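Long-range contacts in PF04016 domain protein (Desulfitobacterium hafniense, PDB 3L5O), which is of unknown function, but joins an enolase-like part to a Rossmann-like part to form a unique active site and may act in heavy-metal chelation: residues A26-P32 with I101-Y105; A82-V86 with G97-I101; S135-V139 with D188-I192; K143-H149 with C161-E167; R246-I250 with I259-G263. One frame throughout, in Å; residues are numbered along the deposited sequence.

Interaction 1: residues A26-P32 with I101-Y105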
# COMPACT_ATOMS: atom_id res chain seq x y z
N ALA A 26 13.57 -7.16 0.25
CA ALA A 26 14.01 -5.97 1.01
C ALA A 26 13.05 -5.64 2.17
O ALA A 26 13.49 -5.37 3.28
CB ALA A 26 14.12 -4.76 0.07
N MSE A 27 11.75 -5.67 1.91
CA MSE A 27 10.74 -5.39 2.94
C MSE A 27 10.74 -6.46 4.01
O MSE A 27 10.74 -6.16 5.21
CB MSE A 27 9.34 -5.31 2.35
CG MSE A 27 9.10 -4.13 1.48
SE MSE A 27 7.22 -4.03 0.92
CE MSE A 27 6.99 -5.38 -0.18
N ILE A 28 10.76 -7.71 3.58
CA ILE A 28 10.66 -8.84 4.52
C ILE A 28 11.91 -8.90 5.41
O ILE A 28 11.82 -9.08 6.63
CB ILE A 28 10.48 -10.20 3.75
CG1 ILE A 28 9.12 -10.23 3.02
CG2 ILE A 28 10.55 -11.38 4.72
CD1 ILE A 28 9.05 -11.33 1.95
N ASN A 29 13.07 -8.74 4.79
CA ASN A 29 14.33 -8.95 5.50
C ASN A 29 14.63 -7.84 6.48
O ASN A 29 15.50 -8.01 7.32
CB ASN A 29 15.49 -9.12 4.50
CG ASN A 29 15.41 -10.42 3.79
OD1 ASN A 29 14.95 -11.40 4.38
ND2 ASN A 29 15.86 -10.48 2.51
N GLY A 30 13.90 -6.74 6.38
CA GLY A 30 13.98 -5.67 7.36
C GLY A 30 13.20 -5.90 8.65
O GLY A 30 13.35 -5.14 9.59
N ILE A 31 12.39 -6.95 8.72
CA ILE A 31 11.59 -7.22 9.92
C ILE A 31 12.40 -8.06 10.94
O ILE A 31 12.80 -9.18 10.64
CB ILE A 31 10.25 -7.95 9.55
CG1 ILE A 31 9.43 -7.14 8.53
CG2 ILE A 31 9.37 -8.18 10.81
CD1 ILE A 31 8.27 -7.92 7.92
N PRO A 32 12.61 -7.55 12.15
CA PRO A 32 13.22 -8.35 13.20
C PRO A 32 12.32 -9.51 13.62
O PRO A 32 11.08 -9.40 13.68
CB PRO A 32 13.42 -7.36 14.35
CG PRO A 32 13.29 -5.98 13.67
CD PRO A 32 12.28 -6.19 12.61
N ILE A 101 3.79 -7.22 6.99
CA ILE A 101 4.83 -6.22 6.71
C ILE A 101 4.52 -4.89 7.39
O ILE A 101 5.38 -4.27 8.03
CB ILE A 101 5.01 -6.05 5.19
CG1 ILE A 101 5.70 -7.28 4.62
CG2 ILE A 101 5.80 -4.78 4.86
CD1 ILE A 101 5.63 -7.37 3.11
N ASN A 102 3.26 -4.46 7.28
CA ASN A 102 2.88 -3.12 7.73
C ASN A 102 2.74 -3.06 9.25
O ASN A 102 2.81 -1.97 9.83
CB ASN A 102 1.61 -2.64 7.02
CG ASN A 102 1.85 -2.30 5.55
OD1 ASN A 102 2.94 -1.90 5.16
ND2 ASN A 102 0.84 -2.49 4.75
N ALA A 103 2.58 -4.21 9.89
CA ALA A 103 2.55 -4.30 11.36
C ALA A 103 3.91 -3.94 11.92
O ALA A 103 3.98 -3.33 12.95
CB ALA A 103 2.14 -5.66 11.81
N TYR A 104 5.00 -4.31 11.25
CA TYR A 104 6.33 -3.80 11.66
C TYR A 104 6.50 -2.32 11.26
O TYR A 104 6.56 -1.47 12.13
CB TYR A 104 7.46 -4.59 11.04
CG TYR A 104 8.81 -3.98 11.36
CD1 TYR A 104 9.28 -3.93 12.67
CD2 TYR A 104 9.61 -3.48 10.36
CE1 TYR A 104 10.51 -3.37 12.96
CE2 TYR A 104 10.84 -2.93 10.64
CZ TYR A 104 11.28 -2.88 11.93
OH TYR A 104 12.51 -2.34 12.16
N TYR A 105 6.57 -2.02 9.96
CA TYR A 105 6.99 -0.67 9.50
C TYR A 105 6.09 0.49 9.94
O TYR A 105 6.57 1.63 10.18
CB TYR A 105 7.16 -0.66 7.99
CG TYR A 105 8.29 -1.52 7.49
CD1 TYR A 105 9.60 -1.07 7.54
CD2 TYR A 105 8.04 -2.78 6.94
CE1 TYR A 105 10.65 -1.86 7.10
CE2 TYR A 105 9.10 -3.58 6.50
CZ TYR A 105 10.40 -3.11 6.57
OH TYR A 105 11.48 -3.86 6.12
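Different first torsions send the two tyrosines that end helix 91-105 to separate parts of residues 26-32. In Tyr104, CG lies anti to the backbone N (chi1 174°), which lays the ring against Ile31 and Pro32. In Tyr105 it lies anti to the carbonyl carbon (chi1 -66°), and the phenol reaches the end of helix 22-29. Tyr105 OH donates a short hydrogen bond of 2.6 Å to Met27 O. The C=O...O angle of 124° brings the hydroxyl in from beside the carbonyl, while Met27 O sits at the edge of the ring. Glycine suits position 30, because Gly30 CA already lies 3.3 Å from Tyr105 OH.

Pro32 meets Tyr104 differently, in a CH-pi contact: Pro32 CD stands over one face, 3.7 Å from the centroid of the Tyr104 ring. A ring CH2 bonded to the amide nitrogen is a compact and slightly polarised partner for an aromatic face. Beside this, aliphatic chains pack together. Ile31 CG2 touches Tyr104 CB at 4.1 Å, and Ile31 CD1 packs 4.0 Å from Ile101 CA. The CE of Met27, present as selenomethionine, meets Ile101 CD1 at 4.1 Å, the side chains crossing at about a right angle. Phe35 adds an edge-to-face partner to Tyr104.

Helices 22-29 and 91-105, which flank the three-stranded meander in sequence, meet here, consistent with the enolase-like part. The chemistry is mostly apolar with one polar pin: the phenol of Tyr105 carries its hydroxyl through buried surroundings to a backbone oxygen, tying the end of helix 91-105 to the last turn of helix 22-29.

Interaction 2: residues A82-V86 with G97-I101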
# COMPACT_ATOMS: atom_id res chain seq x y z
N ALA A 82 5.18 -14.84 8.53
CA ALA A 82 3.90 -14.45 7.95
C ALA A 82 4.04 -13.46 6.75
O ALA A 82 3.26 -13.53 5.83
CB ALA A 82 3.03 -13.81 9.01
N ALA A 83 5.03 -12.57 6.77
CA ALA A 83 5.28 -11.62 5.70
C ALA A 83 5.63 -12.32 4.38
O ALA A 83 5.35 -11.79 3.34
CB ALA A 83 6.38 -10.62 6.08
N GLY A 84 6.25 -13.50 4.46
CA GLY A 84 6.48 -14.36 3.30
C GLY A 84 5.22 -14.64 2.48
O GLY A 84 5.30 -14.93 1.28
N CYS A 85 4.06 -14.56 3.12
CA CYS A 85 2.79 -14.69 2.41
C CYS A 85 2.54 -13.62 1.36
O CYS A 85 1.75 -13.86 0.45
CB CYS A 85 1.61 -14.70 3.39
SG CYS A 85 1.53 -16.10 4.48
N VAL A 86 3.20 -12.47 1.47
CA VAL A 86 3.06 -11.38 0.50
C VAL A 86 3.41 -11.84 -0.92
O VAL A 86 2.89 -11.29 -1.90
CB VAL A 86 3.90 -10.12 0.89
CG1 VAL A 86 5.39 -10.33 0.68
CG2 VAL A 86 3.40 -8.85 0.13
N GLY A 97 0.10 -11.21 4.11
CA GLY A 97 1.51 -10.93 4.05
C GLY A 97 1.83 -9.46 4.08
O GLY A 97 2.73 -9.06 4.78
N LEU A 98 1.10 -8.64 3.32
CA LEU A 98 1.31 -7.19 3.38
C LEU A 98 0.85 -6.59 4.72
O LEU A 98 1.49 -5.70 5.24
CB LEU A 98 0.63 -6.48 2.20
CG LEU A 98 0.81 -4.95 2.10
CD1 LEU A 98 2.29 -4.53 2.07
CD2 LEU A 98 0.09 -4.45 0.86
N ALA A 99 -0.26 -7.07 5.27
CA ALA A 99 -0.65 -6.67 6.63
C ALA A 99 0.48 -6.93 7.67
O ALA A 99 0.79 -6.06 8.49
CB ALA A 99 -1.98 -7.35 7.03
N ALA A 100 1.14 -8.08 7.58
CA ALA A 100 2.24 -8.43 8.45
C ALA A 100 3.44 -7.49 8.24
O ALA A 100 4.01 -6.98 9.20
CB ALA A 100 2.68 -9.88 8.21
N ILE A 101 3.79 -7.22 6.99
CA ILE A 101 4.83 -6.22 6.71
C ILE A 101 4.52 -4.89 7.39
O ILE A 101 5.38 -4.27 8.03
CB ILE A 101 5.01 -6.05 5.19
CG1 ILE A 101 5.70 -7.28 4.62
CG2 ILE A 101 5.80 -4.78 4.86
CD1 ILE A 101 5.63 -7.37 3.11
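Gly97 and Val86 bring their backbones almost into contact, with their CA atoms 3.9 Å apart. Residues 82-86 run from the last turn of helix 79-83 into a 3-10 segment at 85-86, whereas residues 97-101 belong to the continuous helix 91-105. No hydrogen bond joins them, and each segment satisfies backbone groups internally: Val86 N bonds to Ala83 O, and Ile101 N to Gly97 O. Glycine suits position 97 because Gly97 CA lies only 3.4 Å from Val86 N, with Cys85 CB also resting on it; the backbone of Cys85 and Val86 occupies the place where a CB would stand.

Alanines keep the approach close on one side of this point. The methyls of Ala82 and Ala100 meet CB to CB at 4.0 Å, and Ala100 CB also rests on the backbone of Ala83. Ala83 CB in turn touches Ile101 CG1 at 3.7 Å. On the other side, Val86 uses both of its branches. With CG1 set between the backbone N and the carbonyl carbon (chi1 73°), Val86 CG1 reaches Ile101 CD1 at 3.8 Å, the two side chains crossing at about a right angle. Val86 CG2 lies instead beside Leu98, 4.2 Å from Leu98 CB. Ile28 covers Ala83 and Val86 from helix 22-29, and Val197 of helix 195-199 touches Val86 and Leu98.

Close approach over glycine and alanine is a familiar way of packing helices. Here it joins consecutive helices that follow a three-stranded antiparallel meander, consistent with the enolase-like part of the protein.

Interaction 3: residues S135-V139 with D188-I192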
# COMPACT_ATOMS: atom_id res chain seq x y z
N SER A 135 0.45 17.57 -4.21
CA SER A 135 1.23 17.73 -5.44
C SER A 135 0.47 18.41 -6.59
O SER A 135 0.89 18.31 -7.74
CB SER A 135 1.82 16.38 -5.88
OG SER A 135 0.84 15.36 -5.90
N GLN A 136 -0.60 19.13 -6.29
CA GLN A 136 -1.37 19.83 -7.32
C GLN A 136 -0.55 20.87 -8.05
O GLN A 136 -0.58 20.94 -9.28
CB GLN A 136 -2.55 20.57 -6.71
CG GLN A 136 -3.60 19.70 -6.09
CD GLN A 136 -4.63 20.55 -5.37
OE1 GLN A 136 -4.58 20.71 -4.15
NE2 GLN A 136 -5.51 21.15 -6.14
N ASN A 137 0.16 21.70 -7.30
CA ASN A 137 1.05 22.70 -7.90
C ASN A 137 2.14 22.07 -8.78
O ASN A 137 2.38 22.50 -9.90
CB ASN A 137 1.68 23.57 -6.82
CG ASN A 137 0.71 24.62 -6.31
OD1 ASN A 137 0.28 25.49 -7.06
ND2 ASN A 137 0.36 24.54 -5.03
N GLU A 138 2.75 21.01 -8.27
CA GLU A 138 3.89 20.38 -8.93
C GLU A 138 3.57 19.74 -10.28
O GLU A 138 4.40 19.77 -11.18
CB GLU A 138 4.44 19.30 -8.03
CG GLU A 138 5.89 19.00 -8.30
CD GLU A 138 6.41 17.97 -7.35
OE1 GLU A 138 5.69 16.96 -7.17
OE2 GLU A 138 7.51 18.17 -6.80
N VAL A 139 2.37 19.17 -10.39
CA VAL A 139 1.98 18.41 -11.57
C VAL A 139 1.24 19.23 -12.61
O VAL A 139 0.85 18.69 -13.63
CB VAL A 139 1.10 17.19 -11.19
CG1 VAL A 139 1.82 16.30 -10.20
CG2 VAL A 139 -0.27 17.62 -10.65
N ASP A 188 5.52 12.14 -16.41
CA ASP A 188 6.39 12.91 -15.52
C ASP A 188 6.20 12.55 -14.06
O ASP A 188 7.13 12.64 -13.27
CB ASP A 188 6.09 14.40 -15.69
CG ASP A 188 6.23 14.85 -17.12
OD1 ASP A 188 7.31 14.59 -17.71
OD2 ASP A 188 5.31 15.43 -17.72
N TYR A 189 4.98 12.20 -13.68
CA TYR A 189 4.66 11.83 -12.29
C TYR A 189 3.77 10.61 -12.32
O TYR A 189 2.83 10.54 -13.12
CB TYR A 189 3.95 12.95 -11.55
CG TYR A 189 4.81 14.15 -11.34
CD1 TYR A 189 5.65 14.22 -10.23
CD2 TYR A 189 4.86 15.19 -12.27
CE1 TYR A 189 6.49 15.30 -10.04
CE2 TYR A 189 5.71 16.30 -12.08
CZ TYR A 189 6.53 16.33 -10.97
OH TYR A 189 7.37 17.38 -10.74
N VAL A 190 4.04 9.66 -11.45
CA VAL A 190 3.26 8.42 -11.37
C VAL A 190 2.87 8.12 -9.93
O VAL A 190 3.70 8.20 -9.03
CB VAL A 190 4.06 7.23 -11.96
CG1 VAL A 190 3.29 5.95 -11.81
CG2 VAL A 190 4.39 7.50 -13.42
N TYR A 191 1.60 7.79 -9.72
CA TYR A 191 1.09 7.28 -8.45
C TYR A 191 0.55 5.87 -8.63
O TYR A 191 -0.22 5.61 -9.56
CB TYR A 191 -0.07 8.17 -7.95
CG TYR A 191 0.32 9.60 -7.87
CD1 TYR A 191 0.35 10.38 -9.03
CD2 TYR A 191 0.69 10.20 -6.66
CE1 TYR A 191 0.74 11.69 -9.01
CE2 TYR A 191 1.07 11.55 -6.62
CZ TYR A 191 1.10 12.28 -7.81
OH TYR A 191 1.49 13.60 -7.85
N ILE A 192 0.91 4.97 -7.72
CA ILE A 192 0.52 3.59 -7.83
C ILE A 192 -0.10 3.14 -6.51
O ILE A 192 0.50 3.27 -5.45
CB ILE A 192 1.74 2.68 -8.15
CG1 ILE A 192 2.45 3.11 -9.44
CG2 ILE A 192 1.31 1.21 -8.29
CD1 ILE A 192 3.87 2.53 -9.55
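Tyr191 OH donates a hydrogen bond to Ser135 OG over 2.7 Å, the serine oxygen lying at the edge of the tyrosine ring, near its plane. Serine suits the spot because its short hydroxyl also passes a hydrogen bond on to Pro131 O, so the buried phenol ends in a small relay to the backbone. Beside it, Val139 CG1 sits over one face of Tyr189 in a CH-pi contact, 4.1 Å from the ring centroid. Placed anti to the carbonyl carbon (chi1 -56°), the same methyl also comes within 3.6 Å of Tyr191 OH and so wedges between the two tyrosines.

Glu138 lies across Tyr189 at about a right angle. Its CG meets Tyr189 OH at 3.3 Å, and the carboxylate and ring planes are 21° apart. The charge is held by a salt bridge from Glu138 OE1 to Arg214, which probably steadies the chain.

Further out, Phe132 of helix 131-134 meets the ring of Tyr191. The turn 135-139 thus lies between that helix and strand 143-147, against the face of the Rossmann-like sheet carrying Tyr189 and Tyr191, while strand 189-193 itself runs between the parallel strands 143-147 and 214-218.

Interaction 4: residues K143-H149 with C161-E167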
# COMPACT_ATOMS: atom_id res chain seq x y z
N LYS A 143 2.38 15.50 -17.50
CA LYS A 143 1.75 14.21 -17.75
C LYS A 143 1.78 13.30 -16.52
O LYS A 143 2.84 12.95 -15.98
CB LYS A 143 2.37 13.52 -18.96
CG LYS A 143 1.63 12.24 -19.35
CD LYS A 143 1.81 11.86 -20.84
CE LYS A 143 1.10 10.52 -21.18
NZ LYS A 143 -0.38 10.69 -21.33
N VAL A 144 0.60 12.90 -16.08
CA VAL A 144 0.43 12.16 -14.82
C VAL A 144 -0.28 10.82 -15.04
O VAL A 144 -1.31 10.72 -15.72
CB VAL A 144 -0.37 12.98 -13.78
CG1 VAL A 144 -0.61 12.19 -12.50
CG2 VAL A 144 0.34 14.30 -13.48
N GLY A 145 0.29 9.77 -14.48
CA GLY A 145 -0.27 8.44 -14.60
C GLY A 145 -0.60 7.95 -13.21
O GLY A 145 0.25 8.01 -12.33
N VAL A 146 -1.82 7.45 -13.02
CA VAL A 146 -2.29 6.89 -11.75
C VAL A 146 -2.77 5.46 -11.95
O VAL A 146 -3.62 5.20 -12.78
CB VAL A 146 -3.47 7.70 -11.18
CG1 VAL A 146 -3.99 7.04 -9.88
CG2 VAL A 146 -3.05 9.16 -10.92
N VAL A 147 -2.21 4.52 -11.19
CA VAL A 147 -2.66 3.13 -11.21
C VAL A 147 -3.46 2.84 -9.93
O VAL A 147 -2.93 2.97 -8.84
CB VAL A 147 -1.46 2.17 -11.29
CG1 VAL A 147 -1.91 0.72 -11.33
CG2 VAL A 147 -0.58 2.48 -12.51
N GLY A 148 -4.73 2.47 -10.09
CA GLY A 148 -5.62 2.20 -8.99
C GLY A 148 -6.83 3.08 -9.00
O GLY A 148 -6.93 4.08 -9.73
N HIS A 149 -7.78 2.70 -8.17
CA HIS A 149 -9.01 3.44 -8.01
C HIS A 149 -8.88 4.34 -6.75
O HIS A 149 -8.69 3.85 -5.64
CB HIS A 149 -10.19 2.48 -7.90
CG HIS A 149 -11.50 3.18 -7.75
ND1 HIS A 149 -12.29 3.06 -6.62
CD2 HIS A 149 -12.14 4.07 -8.56
CE1 HIS A 149 -13.36 3.82 -6.76
NE2 HIS A 149 -13.30 4.44 -7.93
N CYS A 161 -3.87 18.91 -15.11
CA CYS A 161 -2.81 18.16 -15.74
C CYS A 161 -3.36 17.23 -16.81
O CYS A 161 -4.58 17.16 -17.02
CB CYS A 161 -1.99 17.40 -14.70
SG CYS A 161 -2.78 16.01 -13.82
N ASP A 162 -2.45 16.58 -17.52
CA ASP A 162 -2.75 15.54 -18.49
C ASP A 162 -2.77 14.20 -17.71
O ASP A 162 -1.74 13.56 -17.50
CB ASP A 162 -1.69 15.58 -19.60
CG ASP A 162 -1.88 14.50 -20.66
OD1 ASP A 162 -2.85 13.71 -20.58
OD2 ASP A 162 -1.06 14.37 -21.61
N LEU A 163 -3.96 13.80 -17.30
CA LEU A 163 -4.16 12.66 -16.40
C LEU A 163 -4.58 11.42 -17.16
O LEU A 163 -5.50 11.47 -17.98
CB LEU A 163 -5.24 12.99 -15.37
CG LEU A 163 -5.64 11.89 -14.36
CD1 LEU A 163 -4.51 11.55 -13.44
CD2 LEU A 163 -6.88 12.34 -13.62
N SER A 164 -3.90 10.30 -16.85
CA SER A 164 -4.37 8.96 -17.21
C SER A 164 -4.52 8.06 -15.98
O SER A 164 -3.55 7.90 -15.22
CB SER A 164 -3.40 8.28 -18.15
OG SER A 164 -3.19 9.04 -19.31
N ILE A 165 -5.71 7.48 -15.83
CA ILE A 165 -6.05 6.53 -14.76
C ILE A 165 -6.11 5.15 -15.39
O ILE A 165 -6.72 4.99 -16.44
CB ILE A 165 -7.37 6.89 -14.06
CG1 ILE A 165 -7.22 8.25 -13.34
CG2 ILE A 165 -7.74 5.79 -12.98
CD1 ILE A 165 -8.50 8.87 -12.96
N LEU A 166 -5.41 4.21 -14.77
CA LEU A 166 -5.29 2.80 -15.20
C LEU A 166 -5.81 1.95 -14.09
O LEU A 166 -5.40 2.14 -12.95
CB LEU A 166 -3.84 2.45 -15.47
CG LEU A 166 -3.12 3.15 -16.63
CD1 LEU A 166 -2.38 4.42 -16.18
CD2 LEU A 166 -2.15 2.23 -17.22
N GLU A 167 -6.73 1.03 -14.39
CA GLU A 167 -7.29 0.09 -13.40
C GLU A 167 -7.48 -1.30 -14.01
O GLU A 167 -7.63 -1.45 -15.21
CB GLU A 167 -8.66 0.59 -12.94
CG GLU A 167 -8.67 1.97 -12.28
CD GLU A 167 -10.06 2.58 -12.22
OE1 GLU A 167 -10.74 2.58 -13.24
OE2 GLU A 167 -10.47 3.08 -11.15
O HOH W 1 -1.41 11.08 -19.04
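Five backbone hydrogen bonds tie residues 143-148 to 162-166 in parallel register, starting with Val144 N to Asp162 O at 2.8 Å. Ser164 N then donates to Val144 O, Val146 N to Ser164 O, Leu166 N to Val146 O, and finally Gly148 N to Leu166 O at 3.0 Å. The last four donors approach almost straight along the acceptor carbonyl, but the first is tilted 25° from the plane of the Asp162 carbonyl.

At the Lys143 end, a water is hydrogen-bonded to Ser164 OG at 2.7 Å. Lys143 also makes a salt bridge to Asp162, but a long one, with Lys143 NZ 3.8 Å from Asp162 OD2. A lysine with a bend at its last torsion (chi4 78°) can curl its ammonium group over the neighbouring strand in this way.

On the face that holds Val144 and Val146, Val144 CG2 packs 3.6 Å from Cys161 SG. Val146 CG2 meets Leu163 CD1 at 3.8 Å, and helix 153-157 covers this side through Leu153 and Leu157. Beta-branched valines suit such extended strands. Past the strand end, Gly148 has a phi of 121°, which suits glycine. Glu167 OE2 lies at the edge of the His149 ring, 3.2 Å from His149 CD2, while Glu167 OE1 is bound by the backbone N of Glu171. An imidazole, probably from the crystallisation liquor, lies about 4 Å from the side chain of Val147 and may mark a pocket.

In this beta-alpha-beta unit of the Rossmann-like part, then, the backbone supplies the cohesion, and the long salt bridge probably adds little beside it.

Interaction 5: residues R246-I250 with I259-G263. With EDO (1,2-ethanediol), chain F.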
# COMPACT_ATOMS: atom_id res chain seq x y z
N ARG A 246 -10.10 -0.09 17.28
CA ARG A 246 -11.09 0.41 16.33
C ARG A 246 -10.81 -0.04 14.92
O ARG A 246 -11.74 -0.39 14.20
CB ARG A 246 -11.16 1.93 16.37
CG ARG A 246 -12.26 2.48 15.51
CD ARG A 246 -12.45 3.97 15.57
NE ARG A 246 -13.53 4.38 14.67
CZ ARG A 246 -14.24 5.49 14.80
NH1 ARG A 246 -14.00 6.33 15.80
NH2 ARG A 246 -15.20 5.75 13.92
N ALA A 247 -9.55 -0.01 14.51
CA ALA A 247 -9.13 -0.51 13.21
C ALA A 247 -9.63 -1.94 12.96
O ALA A 247 -10.07 -2.25 11.88
CB ALA A 247 -7.61 -0.46 13.09
N PHE A 248 -9.56 -2.78 13.98
CA PHE A 248 -10.06 -4.16 13.88
C PHE A 248 -11.58 -4.23 13.79
O PHE A 248 -12.12 -5.03 13.04
CB PHE A 248 -9.57 -5.01 15.05
CG PHE A 248 -8.21 -5.65 14.83
CD1 PHE A 248 -7.04 -4.91 14.97
CD2 PHE A 248 -8.12 -6.99 14.46
CE1 PHE A 248 -5.78 -5.50 14.78
CE2 PHE A 248 -6.89 -7.58 14.27
CZ PHE A 248 -5.70 -6.83 14.42
N ARG A 249 -12.27 -3.38 14.55
CA ARG A 249 -13.72 -3.30 14.45
C ARG A 249 -14.13 -3.02 13.03
O ARG A 249 -14.96 -3.71 12.48
CB ARG A 249 -14.29 -2.25 15.41
CG ARG A 249 -14.04 -2.59 16.89
CD ARG A 249 -14.91 -1.84 17.89
NE ARG A 249 -14.51 -0.43 18.07
CZ ARG A 249 -13.63 -0.00 18.98
NH1 ARG A 249 -13.02 -0.84 19.82
NH2 ARG A 249 -13.35 1.30 19.05
N ILE A 250 -13.50 -2.02 12.41
CA ILE A 250 -13.84 -1.63 11.05
C ILE A 250 -13.56 -2.76 10.05
O ILE A 250 -14.42 -3.08 9.23
CB ILE A 250 -13.06 -0.33 10.65
CG1 ILE A 250 -13.55 0.87 11.47
CG2 ILE A 250 -13.18 -0.08 9.15
CD1 ILE A 250 -12.60 2.06 11.51
N ILE A 259 -11.72 2.91 6.89
CA ILE A 259 -10.60 2.65 7.79
C ILE A 259 -9.93 3.93 8.28
O ILE A 259 -9.31 3.95 9.35
CB ILE A 259 -9.55 1.75 7.10
CG1 ILE A 259 -8.56 1.14 8.12
CG2 ILE A 259 -8.80 2.54 6.01
CD1 ILE A 259 -9.21 0.39 9.30
N TYR A 260 -10.06 5.01 7.51
CA TYR A 260 -9.41 6.28 7.84
C TYR A 260 -9.83 6.88 9.17
O TYR A 260 -9.09 7.64 9.76
CB TYR A 260 -9.60 7.29 6.70
CG TYR A 260 -8.93 6.87 5.42
CD1 TYR A 260 -7.54 6.96 5.28
CD2 TYR A 260 -9.67 6.34 4.37
CE1 TYR A 260 -6.91 6.55 4.10
CE2 TYR A 260 -9.05 5.93 3.19
CZ TYR A 260 -7.67 6.04 3.06
OH TYR A 260 -7.07 5.64 1.90
N SER A 261 -11.02 6.51 9.64
CA SER A 261 -11.50 6.91 10.96
C SER A 261 -10.61 6.47 12.11
O SER A 261 -10.61 7.08 13.19
CB SER A 261 -12.90 6.34 11.20
OG SER A 261 -13.78 6.78 10.18
N ALA A 262 -9.87 5.38 11.89
CA ALA A 262 -9.03 4.77 12.93
C ALA A 262 -7.59 5.28 12.93
O ALA A 262 -6.75 4.74 13.65
CB ALA A 262 -9.04 3.25 12.78
N GLY A 263 -7.29 6.31 12.13
CA GLY A 263 -5.96 6.90 12.15
C GLY A 263 -5.76 8.13 11.29
O GLY A 263 -6.66 8.91 11.07
C1 EDO F . -3.11 7.30 1.60
O1 EDO F . -4.11 6.63 2.35
C2 EDO F . -2.94 8.76 2.00
O2 EDO F . -1.64 9.07 2.48
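One face of the Arg246 guanidinium is laid over Ser261, with NH2 3.6 Å from Ser261 CB, where helix 244-251 packs on the 3-10 turn that leads into strand 263-269, the antiparallel outer strand of the Rossmann-like sheet. The arginine chain is extended from CG to NE, its CG anti to the backbone N (chi1 -174°), which carries the guanidinium across to Ser261. Serine, small and polar, suits this exposed position against the face of a flat cation. The neighbouring guanidinium of Arg249 lies with its face over Arg246 CA and is held by a salt bridge to Glu255.

Tyr260 turns the other way. Ethanediol O1 lies at the edge of the Tyr260 ring, hydrogen-bonded to Tyr260 OH at 3.2 Å; the molecule, probably left from crystallisation, also bonds to Gly238 O. Lys265 makes a cation-pi contact with this ring, and Phe239 meets it at about a right angle.

Next to Arg246 the interface is aliphatic. Ile259 CG1 lies anti to its backbone N (chi1 -164°), and the chain ends with CD1 4.0 Å from Ile250 CG2 and 4.2 Å from Ala247 CB. Ile250 CD1 extends to the methyl of Ala262, also at 4.0 Å. Small alanines let the helix and the turn come close: the CB atoms of Ala247 and Ala262 are 4.0 Å apart, and Ala262 CB lies 3.7 Å from the backbone N of Ala247.

In the fold
Interactions 1 and 2 come first along the chain, their centres 8 Å apart; they share Ile101 and helix 91-105, and touch through Ile28 and Ile31 against Ala83, forming one helical core. Interactions 3 and 4 follow, centres 10 Å apart, with the strands of interaction 4 falling in the chain between the segments of interaction 3. They meet where strands 143-147 and 189-193 are neighbours in the seven-stranded sheet. These two pairs lie on opposite sides of the chain's centre, 27 to 29 Å apart centre to centre. Interaction 5, last in sequence, leads into the far edge strand of that sheet, about 20 Å from interaction 2, centre to centre. The enolase-like and Rossmann-like parts pack on each other and together form the active site.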